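Side-chain contacts in protein induced by osmotic stress (Scheffersomyces stipitis, PDB 5YWN), which probably reduces ketones, haloketones among them, to alcohols with NADPH, as an extended short-chain reductase of the dihydroflavonol-4-reductase subfamily: residues A[259-264]-A[309-314]; A[218-223]-A[280-285]; A[81-86]-A[97-102]; A[31-36]-A[40-45]. The protein carries 1 engineered substitution. One frame throughout, in Å; residues are numbered along the deposited sequence.

Contact 1 of 4, residues A[259-264]-A[309-314]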
# COMPACT_ATOMS: atom_id res chain seq x y z
N LEU A 259 -12.13 1.95 1.62
CA LEU A 259 -12.10 0.57 1.26
C LEU A 259 -11.13 -0.23 2.09
O LEU A 259 -9.98 -0.01 2.06
CB LEU A 259 -11.76 0.46 -0.19
CG LEU A 259 -12.65 1.18 -1.14
CD1 LEU A 259 -12.13 1.07 -2.55
CD2 LEU A 259 -14.03 0.66 -0.96
N LEU A 260 -11.66 -1.16 2.85
CA LEU A 260 -10.86 -2.01 3.70
C LEU A 260 -10.42 -3.22 2.89
O LEU A 260 -11.22 -3.99 2.50
CB LEU A 260 -11.68 -2.46 4.88
CG LEU A 260 -11.22 -3.50 5.91
CD1 LEU A 260 -9.93 -3.12 6.58
CD2 LEU A 260 -12.28 -3.81 6.94
N LEU A 261 -9.13 -3.33 2.66
CA LEU A 261 -8.58 -4.38 1.83
C LEU A 261 -7.86 -5.40 2.67
O LEU A 261 -6.73 -5.27 2.99
CB LEU A 261 -7.67 -3.79 0.76
CG LEU A 261 -8.20 -3.36 -0.59
CD1 LEU A 261 -8.35 -4.55 -1.52
CD2 LEU A 261 -9.53 -2.67 -0.43
N SER A 262 -8.60 -6.41 3.04
CA SER A 262 -8.17 -7.46 3.94
C SER A 262 -8.71 -8.83 3.54
O SER A 262 -9.85 -8.97 3.26
CB SER A 262 -8.66 -7.10 5.34
OG SER A 262 -8.13 -7.94 6.25
N ASN A 263 -7.87 -9.83 3.54
CA ASN A 263 -8.25 -11.14 3.18
C ASN A 263 -8.23 -12.12 4.36
O ASN A 263 -9.04 -12.02 5.20
CB ASN A 263 -7.48 -11.66 1.97
CG ASN A 263 -8.14 -12.88 1.32
OD1 ASN A 263 -9.18 -13.29 1.69
ND2 ASN A 263 -7.48 -13.42 0.37
N THR A 264 -7.28 -13.01 4.42
CA THR A 264 -7.27 -14.02 5.47
C THR A 264 -6.10 -13.88 6.46
O THR A 264 -5.11 -13.31 6.17
CB THR A 264 -7.33 -15.45 4.89
OG1 THR A 264 -6.23 -15.65 4.03
CG2 THR A 264 -8.58 -15.67 4.12
N LYS A 309 -18.47 -5.71 -2.14
CA LYS A 309 -19.55 -5.36 -3.05
C LYS A 309 -19.14 -4.27 -4.04
O LYS A 309 -19.43 -4.38 -5.15
CB LYS A 309 -20.76 -4.91 -2.27
CG LYS A 309 -21.96 -4.49 -3.10
CD LYS A 309 -22.63 -5.67 -3.73
CE LYS A 309 -24.11 -5.45 -3.93
NZ LYS A 309 -24.68 -6.65 -4.53
N ILE A 310 -18.49 -3.24 -3.58
CA ILE A 310 -18.01 -2.23 -4.45
C ILE A 310 -16.95 -2.74 -5.43
O ILE A 310 -17.02 -2.49 -6.57
CB ILE A 310 -17.50 -1.02 -3.66
CG1 ILE A 310 -18.64 -0.28 -3.00
CG2 ILE A 310 -16.78 -0.03 -4.56
CD1 ILE A 310 -18.17 0.68 -2.00
N LEU A 311 -15.97 -3.45 -4.92
CA LEU A 311 -14.93 -3.99 -5.76
C LEU A 311 -15.40 -5.02 -6.79
O LEU A 311 -15.02 -4.96 -7.89
CB LEU A 311 -13.77 -4.55 -4.95
CG LEU A 311 -12.92 -3.63 -4.09
CD1 LEU A 311 -11.92 -4.47 -3.37
CD2 LEU A 311 -12.29 -2.55 -4.91
N GLY A 312 -16.21 -5.95 -6.36
CA GLY A 312 -16.79 -6.94 -7.24
C GLY A 312 -15.84 -7.95 -7.88
O GLY A 312 -16.14 -8.48 -8.89
N PHE A 313 -14.71 -8.21 -7.26
CA PHE A 313 -13.84 -9.28 -7.65
C PHE A 313 -13.37 -10.11 -6.48
O PHE A 313 -13.44 -9.69 -5.39
CB PHE A 313 -12.67 -8.81 -8.50
CG PHE A 313 -11.78 -7.83 -7.82
CD1 PHE A 313 -10.77 -8.25 -7.01
CD2 PHE A 313 -11.96 -6.49 -8.01
CE1 PHE A 313 -9.98 -7.35 -6.37
CE2 PHE A 313 -11.17 -5.59 -7.38
CZ PHE A 313 -10.16 -6.01 -6.56
N GLU A 314 -12.92 -11.31 -6.75
CA GLU A 314 -12.39 -12.21 -5.77
C GLU A 314 -10.88 -12.02 -5.58
O GLU A 314 -10.17 -11.70 -6.50
CB GLU A 314 -12.69 -13.65 -6.17
CG GLU A 314 -14.13 -14.06 -6.04
CD GLU A 314 -14.70 -13.90 -4.66
OE1 GLU A 314 -14.02 -14.03 -3.65
OE2 GLU A 314 -15.89 -13.66 -4.61

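Contact 2 of 4, residues A[218-223]-A[280-285]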
# COMPACT_ATOMS: atom_id res chain seq x y z
N SER A 218 11.60 -13.45 3.42
CA SER A 218 12.57 -13.74 4.42
C SER A 218 12.61 -15.23 4.83
O SER A 218 13.57 -15.67 5.35
CB SER A 218 12.35 -12.87 5.63
OG SER A 218 11.16 -13.19 6.27
N VAL A 219 11.56 -15.96 4.55
CA VAL A 219 11.50 -17.35 4.92
C VAL A 219 12.63 -18.12 4.27
O VAL A 219 13.06 -19.06 4.78
CB VAL A 219 10.17 -18.05 4.64
CG1 VAL A 219 9.02 -17.26 5.12
CG2 VAL A 219 10.01 -18.38 3.19
N LEU A 220 13.05 -17.68 3.12
CA LEU A 220 14.13 -18.24 2.36
C LEU A 220 15.46 -18.13 3.09
O LEU A 220 16.34 -18.86 2.84
CB LEU A 220 14.19 -17.62 0.98
CG LEU A 220 12.97 -17.78 0.10
CD1 LEU A 220 13.22 -17.37 -1.32
CD2 LEU A 220 12.50 -19.20 0.15
N LYS A 221 15.57 -17.21 4.01
CA LYS A 221 16.74 -17.05 4.81
C LYS A 221 16.79 -17.87 6.10
O LYS A 221 17.78 -17.87 6.78
CB LYS A 221 16.94 -15.62 5.10
CG LYS A 221 17.16 -14.81 3.86
CD LYS A 221 16.37 -13.54 3.93
CE LYS A 221 17.14 -12.37 3.40
NZ LYS A 221 16.48 -11.54 2.38
N LEU A 222 15.72 -18.57 6.40
CA LEU A 222 15.72 -19.44 7.52
C LEU A 222 16.59 -20.66 7.24
O LEU A 222 16.88 -20.98 6.15
CB LEU A 222 14.33 -19.88 7.87
CG LEU A 222 13.33 -18.82 8.28
CD1 LEU A 222 11.97 -19.43 8.34
CD2 LEU A 222 13.69 -18.20 9.61
N ASN A 223 17.00 -21.31 8.28
CA ASN A 223 17.71 -22.56 8.15
C ASN A 223 17.04 -23.57 9.03
O ASN A 223 16.25 -23.23 9.86
CB ASN A 223 19.21 -22.42 8.46
CG ASN A 223 19.49 -22.18 9.91
OD1 ASN A 223 18.97 -22.85 10.78
ND2 ASN A 223 20.33 -21.19 10.18
N PRO A 280 9.61 -27.90 -2.57
CA PRO A 280 10.07 -29.06 -1.82
C PRO A 280 11.57 -29.29 -1.87
O PRO A 280 12.05 -29.96 -1.04
CB PRO A 280 9.26 -30.20 -2.40
CG PRO A 280 8.89 -29.78 -3.73
CD PRO A 280 8.81 -28.30 -3.73
N GLN A 281 12.26 -28.69 -2.81
CA GLN A 281 13.68 -28.63 -2.81
C GLN A 281 14.23 -27.82 -1.66
O GLN A 281 15.32 -27.97 -1.34
CB GLN A 281 14.27 -28.16 -4.13
CG GLN A 281 14.17 -26.69 -4.44
CD GLN A 281 12.80 -26.29 -4.91
OE1 GLN A 281 11.86 -26.94 -4.63
NE2 GLN A 281 12.72 -25.22 -5.61
N LEU A 282 13.43 -26.96 -1.07
CA LEU A 282 13.85 -26.17 0.08
C LEU A 282 13.54 -26.79 1.44
O LEU A 282 13.89 -26.26 2.47
CB LEU A 282 13.25 -24.79 0.01
CG LEU A 282 13.39 -23.94 -1.23
CD1 LEU A 282 12.63 -22.65 -1.12
CD2 LEU A 282 14.82 -23.72 -1.61
N ALA A 283 12.89 -27.94 1.41
CA ALA A 283 12.37 -28.54 2.60
C ALA A 283 13.45 -28.86 3.58
O ALA A 283 13.29 -28.64 4.74
CB ALA A 283 11.64 -29.80 2.25
N ASP A 284 14.54 -29.37 3.08
CA ASP A 284 15.66 -29.73 3.91
C ASP A 284 16.46 -28.56 4.43
O ASP A 284 17.28 -28.72 5.27
CB ASP A 284 16.56 -30.81 3.30
CG ASP A 284 17.14 -30.44 1.97
OD1 ASP A 284 17.06 -29.30 1.56
OD2 ASP A 284 17.68 -31.31 1.32
N LYS A 285 16.21 -27.41 3.89
CA LYS A 285 16.86 -26.21 4.28
C LYS A 285 16.02 -25.27 5.13
O LYS A 285 16.41 -24.17 5.35
CB LYS A 285 17.36 -25.47 3.05
CG LYS A 285 18.35 -26.24 2.23
CD LYS A 285 18.21 -25.91 0.77
CE LYS A 285 18.13 -27.16 -0.06
NZ LYS A 285 18.11 -26.77 -1.47

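Contact 3 of 4, residues A[81-86]-A[97-102]. With NAP (NADP nicotinamide-adenine-dinucleotide phosphate), chain B.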
# COMPACT_ATOMS: atom_id res chain seq x y z
N ALA A 81 2.61 7.73 -1.92
CA ALA A 81 3.82 7.95 -1.21
C ALA A 81 3.61 8.30 0.26
O ALA A 81 2.85 9.13 0.58
CB ALA A 81 4.66 9.01 -1.88
N SER A 82 4.30 7.57 1.11
CA SER A 82 4.33 7.78 2.52
C SER A 82 5.58 7.17 3.11
O SER A 82 6.04 6.18 2.64
CB SER A 82 3.15 7.08 3.17
OG SER A 82 2.55 7.88 4.10
N PRO A 83 6.06 7.71 4.21
CA PRO A 83 7.14 7.05 4.93
C PRO A 83 6.73 5.71 5.45
O PRO A 83 5.65 5.47 5.90
CB PRO A 83 7.43 7.98 6.06
CG PRO A 83 6.77 9.23 5.76
CD PRO A 83 5.66 8.93 4.85
N VAL A 84 7.64 4.80 5.29
CA VAL A 84 7.49 3.50 5.82
C VAL A 84 8.72 3.01 6.59
O VAL A 84 8.88 1.87 6.74
CB VAL A 84 7.01 2.51 4.71
CG1 VAL A 84 5.63 2.88 4.19
CG2 VAL A 84 7.98 2.50 3.56
N THR A 85 9.57 3.89 7.05
CA THR A 85 10.74 3.51 7.79
C THR A 85 10.49 3.81 9.24
O THR A 85 10.26 4.94 9.61
CB THR A 85 11.97 4.28 7.32
OG1 THR A 85 12.21 4.04 5.95
CG2 THR A 85 13.20 3.84 8.06
N PHE A 86 10.47 2.75 10.04
CA PHE A 86 10.18 2.84 11.44
C PHE A 86 11.30 3.21 12.38
O PHE A 86 11.06 3.53 13.50
CB PHE A 86 9.55 1.57 11.90
CG PHE A 86 8.43 1.16 11.07
CD1 PHE A 86 7.43 2.02 10.78
CD2 PHE A 86 8.39 -0.08 10.54
CE1 PHE A 86 6.39 1.67 9.99
CE2 PHE A 86 7.37 -0.46 9.74
CZ PHE A 86 6.35 0.42 9.47
N ILE A 97 5.05 14.25 9.85
CA ILE A 97 4.91 15.42 9.02
C ILE A 97 4.85 15.14 7.50
O ILE A 97 3.95 15.55 6.89
CB ILE A 97 5.96 16.47 9.37
CG1 ILE A 97 5.69 17.02 10.73
CG2 ILE A 97 6.00 17.59 8.38
CD1 ILE A 97 6.84 17.82 11.25
N PRO A 98 5.73 14.33 6.95
CA PRO A 98 5.62 14.01 5.53
C PRO A 98 4.32 13.35 5.17
O PRO A 98 3.85 13.66 4.15
CB PRO A 98 6.76 13.06 5.31
CG PRO A 98 7.73 13.42 6.31
CD PRO A 98 6.93 13.75 7.51
N ALA A 99 3.80 12.45 5.97
CA ALA A 99 2.53 11.92 5.67
C ALA A 99 1.40 12.95 5.76
O ALA A 99 0.65 13.08 4.87
CB ALA A 99 2.25 10.78 6.60
N ILE A 100 1.29 13.63 6.89
CA ILE A 100 0.21 14.54 7.12
C ILE A 100 0.27 15.85 6.32
O ILE A 100 -0.63 16.17 5.64
CB ILE A 100 0.11 14.86 8.62
CG1 ILE A 100 -0.15 13.61 9.44
CG2 ILE A 100 -0.98 15.88 8.88
CD1 ILE A 100 0.09 13.83 10.89
N ASN A 101 1.35 16.57 6.43
CA ASN A 101 1.58 17.73 5.63
C ASN A 101 1.70 17.44 4.14
O ASN A 101 1.12 18.09 3.36
CB ASN A 101 2.75 18.53 6.14
CG ASN A 101 2.39 19.37 7.34
OD1 ASN A 101 1.33 19.27 7.88
ND2 ASN A 101 3.28 20.17 7.75
N GLY A 102 2.40 16.39 3.81
CA GLY A 102 2.52 16.00 2.44
C GLY A 102 1.16 15.73 1.83
O GLY A 102 0.91 16.15 0.75
PA NAP B . 7.41 1.33 0.13
O1A NAP B . 7.59 0.15 -0.80
O2A NAP B . 8.57 1.79 0.99
O5B NAP B . 6.89 2.58 -0.73
C5B NAP B . 7.05 3.91 -0.25
C4B NAP B . 7.39 4.84 -1.40
O4B NAP B . 7.04 6.19 -1.07
C3B NAP B . 8.88 4.81 -1.72
O3B NAP B . 9.11 4.35 -3.06
C2B NAP B . 9.38 6.23 -1.55
O2B NAP B . 9.94 6.72 -2.77
C1B NAP B . 8.18 7.06 -1.14
N9A NAP B . 8.42 7.68 0.19
C8A NAP B . 8.56 7.02 1.35
N7A NAP B . 8.77 7.89 2.37
C5A NAP B . 8.75 9.14 1.87
C6A NAP B . 8.91 10.51 2.39
N6A NAP B . 9.13 10.73 3.71
N1A NAP B . 8.82 11.53 1.51
C2A NAP B . 8.61 11.33 0.20
N3A NAP B . 8.46 10.11 -0.34
C4A NAP B . 8.52 8.99 0.42
O3 NAP B . 6.17 1.02 1.10
PN NAP B . 4.93 0.13 0.58
O1N NAP B . 4.84 -1.11 1.43
O2N NAP B . 5.03 0.01 -0.92
O5D NAP B . 3.66 1.06 0.92
C5D NAP B . 3.00 1.80 -0.10
C4D NAP B . 1.88 2.64 0.49
O4D NAP B . 0.77 1.80 0.84
C3D NAP B . 2.32 3.36 1.75
O3D NAP B . 2.27 4.78 1.57
C2D NAP B . 1.37 2.93 2.85
O2D NAP B . 0.70 4.06 3.42
C1D NAP B . 0.38 1.98 2.21
N1N NAP B . 0.38 0.69 2.91
C2N NAP B . 1.20 -0.29 2.51
C3N NAP B . 1.22 -1.52 3.16
C7N NAP B . 2.14 -2.61 2.70
O7N NAP B . 2.33 -3.57 3.42
N7N NAP B . 2.72 -2.49 1.51
C4N NAP B . 0.38 -1.72 4.25
C5N NAP B . -0.46 -0.69 4.65
C6N NAP B . -0.44 0.52 3.96
P2B NAP B . 11.51 6.52 -3.08
O1X NAP B . 11.84 7.67 -4.01
O2X NAP B . 12.17 6.61 -1.73
O3X NAP B . 11.58 5.16 -3.73
O HOH W 1 2.23 11.88 2.15

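Contact 4 of 4, residues A[31-36]-A[40-45]. With NAP (NADP nicotinamide-adenine-dinucleotide phosphate), chain B.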
# COMPACT_ATOMS: atom_id res chain seq x y z
N GLY A 31 4.39 9.62 -12.88
CA GLY A 31 4.83 9.27 -11.57
C GLY A 31 5.71 10.28 -10.90
O GLY A 31 6.51 10.86 -11.53
N SER A 32 5.52 10.50 -9.61
CA SER A 32 6.46 11.28 -8.82
C SER A 32 7.60 10.44 -8.21
O SER A 32 7.41 9.39 -7.71
CB SER A 32 5.81 12.17 -7.77
OG SER A 32 5.49 11.51 -6.62
N VAL A 33 8.78 10.98 -8.29
CA VAL A 33 9.96 10.36 -7.76
C VAL A 33 10.83 11.35 -7.01
O VAL A 33 10.80 12.48 -7.30
CB VAL A 33 10.78 9.70 -8.85
CG1 VAL A 33 10.07 8.54 -9.50
CG2 VAL A 33 11.28 10.69 -9.86
N ARG A 34 11.60 10.89 -6.06
CA ARG A 34 12.47 11.76 -5.31
C ARG A 34 13.80 12.07 -5.98
O ARG A 34 14.51 12.88 -5.52
CB ARG A 34 12.66 11.30 -3.86
CG ARG A 34 11.44 11.40 -2.98
CD ARG A 34 11.76 11.41 -1.52
NE ARG A 34 11.94 10.09 -0.98
CZ ARG A 34 12.29 9.82 0.26
NH1 ARG A 34 12.45 8.57 0.61
NH2 ARG A 34 12.51 10.77 1.13
N SER A 35 14.12 11.39 -7.05
CA SER A 35 15.29 11.71 -7.82
C SER A 35 15.16 11.45 -9.31
O SER A 35 14.43 10.61 -9.74
CB SER A 35 16.50 10.95 -7.29
OG SER A 35 16.59 9.69 -7.86
N GLU A 36 15.99 12.13 -10.06
CA GLU A 36 16.01 11.98 -11.47
C GLU A 36 16.33 10.55 -11.89
O GLU A 36 15.66 10.02 -12.67
CB GLU A 36 17.02 12.97 -12.03
CG GLU A 36 17.14 13.04 -13.51
CD GLU A 36 15.86 13.25 -14.26
OE1 GLU A 36 15.08 14.11 -13.92
OE2 GLU A 36 15.67 12.55 -15.25
N ALA A 40 14.28 7.89 -14.18
CA ALA A 40 14.86 7.34 -15.36
C ALA A 40 14.81 5.83 -15.33
O ALA A 40 14.50 5.27 -16.31
CB ALA A 40 16.28 7.82 -15.56
N ASN A 41 15.06 5.22 -14.19
CA ASN A 41 14.96 3.78 -14.12
C ASN A 41 13.57 3.30 -14.42
O ASN A 41 13.41 2.40 -15.14
CB ASN A 41 15.41 3.24 -12.79
CG ASN A 41 15.22 1.75 -12.65
OD1 ASN A 41 15.57 1.00 -13.52
ND2 ASN A 41 14.70 1.32 -11.55
N LEU A 42 12.57 3.95 -13.85
CA LEU A 42 11.19 3.58 -14.08
C LEU A 42 10.78 3.73 -15.52
O LEU A 42 10.09 2.92 -16.05
CB LEU A 42 10.27 4.38 -13.19
CG LEU A 42 10.32 4.11 -11.70
CD1 LEU A 42 9.34 5.03 -10.98
CD2 LEU A 42 10.06 2.67 -11.38
N LYS A 43 11.27 4.77 -16.14
CA LYS A 43 11.01 4.99 -17.53
C LYS A 43 11.54 3.86 -18.40
O LYS A 43 10.86 3.44 -19.26
CB LYS A 43 11.59 6.31 -17.97
CG LYS A 43 11.37 6.64 -19.42
CD LYS A 43 9.97 7.12 -19.67
CE LYS A 43 9.80 7.54 -21.09
NZ LYS A 43 8.41 7.79 -21.46
N LYS A 44 12.72 3.34 -18.11
CA LYS A 44 13.23 2.20 -18.83
C LYS A 44 12.38 0.95 -18.67
O LYS A 44 12.21 0.21 -19.57
CB LYS A 44 14.66 1.88 -18.43
CG LYS A 44 15.65 2.99 -18.65
CD LYS A 44 17.08 2.58 -18.34
CE LYS A 44 17.45 2.75 -16.87
NZ LYS A 44 17.72 4.11 -16.32
N LEU A 45 11.92 0.71 -17.47
CA LEU A 45 11.02 -0.39 -17.18
C LEU A 45 9.63 -0.28 -17.78
O LEU A 45 9.13 -1.22 -18.28
CB LEU A 45 10.94 -0.63 -15.69
CG LEU A 45 12.26 -0.97 -15.02
CD1 LEU A 45 12.22 -0.97 -13.50
CD2 LEU A 45 12.85 -2.25 -15.59
PA NAP B . 7.41 1.33 0.13
O1A NAP B . 7.59 0.15 -0.80
O2A NAP B . 8.57 1.79 0.99
O5B NAP B . 6.89 2.58 -0.73
C5B NAP B . 7.05 3.91 -0.25
C4B NAP B . 7.39 4.84 -1.40
O4B NAP B . 7.04 6.19 -1.07
C3B NAP B . 8.88 4.81 -1.72
O3B NAP B . 9.11 4.35 -3.06
C2B NAP B . 9.38 6.23 -1.55
O2B NAP B . 9.94 6.72 -2.77
C1B NAP B . 8.18 7.06 -1.14
N9A NAP B . 8.42 7.68 0.19
C8A NAP B . 8.56 7.02 1.35
N7A NAP B . 8.77 7.89 2.37
C5A NAP B . 8.75 9.14 1.87
C6A NAP B . 8.91 10.51 2.39
N6A NAP B . 9.13 10.73 3.71
N1A NAP B . 8.82 11.53 1.51
C2A NAP B . 8.61 11.33 0.20
N3A NAP B . 8.46 10.11 -0.34
C4A NAP B . 8.52 8.99 0.42
O3 NAP B . 6.17 1.02 1.10
PN NAP B . 4.93 0.13 0.58
O1N NAP B . 4.84 -1.11 1.43
O2N NAP B . 5.03 0.01 -0.92
O5D NAP B . 3.66 1.06 0.92
C5D NAP B . 3.00 1.80 -0.10
C4D NAP B . 1.88 2.64 0.49
O4D NAP B . 0.77 1.80 0.84
C3D NAP B . 2.32 3.36 1.75
O3D NAP B . 2.27 4.78 1.57
C2D NAP B . 1.37 2.93 2.85
O2D NAP B . 0.70 4.06 3.42
C1D NAP B . 0.38 1.98 2.21
N1N NAP B . 0.38 0.69 2.91
C2N NAP B . 1.20 -0.29 2.51
C3N NAP B . 1.22 -1.52 3.16
C7N NAP B . 2.14 -2.61 2.70
O7N NAP B . 2.33 -3.57 3.42
N7N NAP B . 2.72 -2.49 1.51
C4N NAP B . 0.38 -1.72 4.25
C5N NAP B . -0.46 -0.69 4.65
C6N NAP B . -0.44 0.52 3.96
P2B NAP B . 11.51 6.52 -3.08
O1X NAP B . 11.84 7.67 -4.01
O2X NAP B . 12.17 6.61 -1.73
O3X NAP B . 11.58 5.16 -3.73

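Contact 1 of 4, residues A[259-264]-A[309-314]
Leu259 and Leu311 bury the most surface here, about 50 Å² each, and they meet through their outer methyls, CD1 of Leu259 lying 4.3 Å from CD2 of Leu311. The other methyl of Leu311 takes a different neighbour: its CD1 comes to 4.0 Å from CD1 of Leu261, the two side chains reaching toward each other tip to tip. Leu311 therefore divides its fork between two strand residues. That is possible because CG stands beside the backbone N and anti to the carbonyl carbon (chi1 -65°), which carries both branches forward from the last turn of the helix. One residue earlier, Ile310 brings CD1 to within 4.3 Å of Leu259 CD2, so Leu259 is likewise shared, one methyl for each helix residue. No hydrogen bond joins the two segments, only methyl packing; one turn earlier, Thr307 OG1 accepts a bond from N of Leu260. Gly312, with positive phi, is the first residue to leave the helix. Strand 258-261 is the last strand of the seven-stranded parallel Rossmann sheet, bonded through its backbone to Thr189 and Asn191 of strand 186-192, while helix 305-311 lies against it and helix 238-250 adds Ala244 against Leu261 and Ala247 against Leu311.

Contact 2 of 4, residues A[218-223]-A[280-285]
Leu220 lays its CD2 methyl against CD1 of Leu282 at 3.7 Å, the one apolar touch between these two short segments. The two side chains meet at a slant, each with CG beside its own backbone N and anti to the carbonyl carbon. CB of Leu282 points at the opposing segment, whereas Leu220 starts off to one side and gets there with its outer methyl. Val329 and Leu330 of helix 318-332 also touch Leu220, which joins the pair to the C-terminal helix.

Further along, the backbones close in. The CA of Asn223 sits 3.5 Å from O of Lys285, a CA-H...O contact with 147° at the hydrogen. Beside it, O of Leu222 and O of Lys285 stand 3.3 Å apart, two acceptors that cannot bond each other. The side chain of Lys285 folds back along its own segment, NZ giving a hydrogen bond of 3.0 Å to O of Gln281, with the donor tilted 35° from the carbonyl plane. Asn223 turns OD1 to the backbone N of Asp225, and its own N is bonded to Asp226.

This is surface packing between two loop segments that each contain a 3-10 turn (218-221, directly after helix 211-217, and 283-285, a few residues after helix 268-278), away from the NADP site; such short turns, with i to i+3 backbone bonds such as Lys221 N to Ser218 O, are common where a helix runs out into a loop.

Contact 3 of 4, residues A[81-86]-A[97-102]
Water 1 spans the gap between the two segments, lying 3.1 Å from O of Pro98 and 3.2 Å from O of Ala81, in each case as the donor. It has more acceptors around it than protons to give, so the two bonds probably compete with others. The segments belong to a Rossmann fold: residues 81-86 are the loop after strand 74-79, and residues 97-102 lie on helix 91-113, which follows that loop.

The two prolines make the apolar core of the contact. CG of Pro83 meets CB of Pro98 at 3.9 Å, and CD of Pro83 rests 4.3 Å from the methyl of Ala99. OG of Ser82 also lies 3.8 Å from that methyl, CB of Ala99. No direct hydrogen bond joins the segments; they meet by van der Waals packing and through the water. The helix kinks at Pro98, whose N has no bond to the turn before; across the kink, N of Asn101 still bonds to O of Ile97.

NADP lies along the loop. Ser82 is an NADP-binding residue and sits near Tyr163 and Lys167, two further residues of the cofactor site, and Lys167 touches its side chain. Toward the adenine, Pro83 and Pro98 come side by side to the exocyclic amine, both from the same side. Phe86 sets its ring edge-to-face with Tyr163, and O of Val84 stands over the centre of one face of the Phe86 ring. At the adenine, N6A is 3.5 Å from CG of Pro83 and 3.7 Å from CB of Pro98.

Contact 4 of 4, residues A[31-36]-A[40-45]
Val33 and Leu42 run antiparallel alongside one another, strand side chain against helix side chain, and touch where CG1 of Val33 comes to 3.9 Å from CD1 of Leu42. Both CB atoms point across the contact. In Val33 chi1 of -66° sets CG1 beside the backbone N, on the flank that Leu42 approaches. At the helix start, N of Ala40 gives a hydrogen bond of 3.0 Å to O of Glu36, an ordinary first-turn bond, and Ser35 is the N-cap, its OG bonded to N of Lys38.

Arg34 turns the other way, to NADP. Its NH1 donates a nearly straight hydrogen bond of 3.1 Å to O2X of the 2'-phosphate, with 168° at the hydrogen. The adenine lies over one guanidinium face, C4A 3.7 Å above the plane and offset toward the rim, while O1X sits in the plane at the edge. The chain bends at chi3 (-84°) to bring the group over the base. With Lys38, which also binds the cofactor, this probably favours NADP over NAD.

Strand 28-33, helix 36-46 and strand 50-54 form a beta-alpha-beta unit; Tyr52 and Val54 of the neighbouring edge strand touch Val33, and Phe50 touches Leu42.

Contacts 3 and 4 work on the same cofactor: their centres lie about 19 Å apart and their nearest atoms about 5 Å, with contact 3 along the adenine amine and ribose and contact 4 at the 2'-phosphate and a face of the base. Contact 1 reaches the same seven-stranded sheet as contact 4 but on the opposite side of the chain's centre, about 30 Å away between centres; its Leu261 side chain is still about 9 Å from NADP. Contact 2 is the outlier, its centre 32 to 35 Å from those of the other three and away from the annotated sites. In sequence, contacts 1 and 2 interleave, whereas contacts 4 and 3 close before either opens.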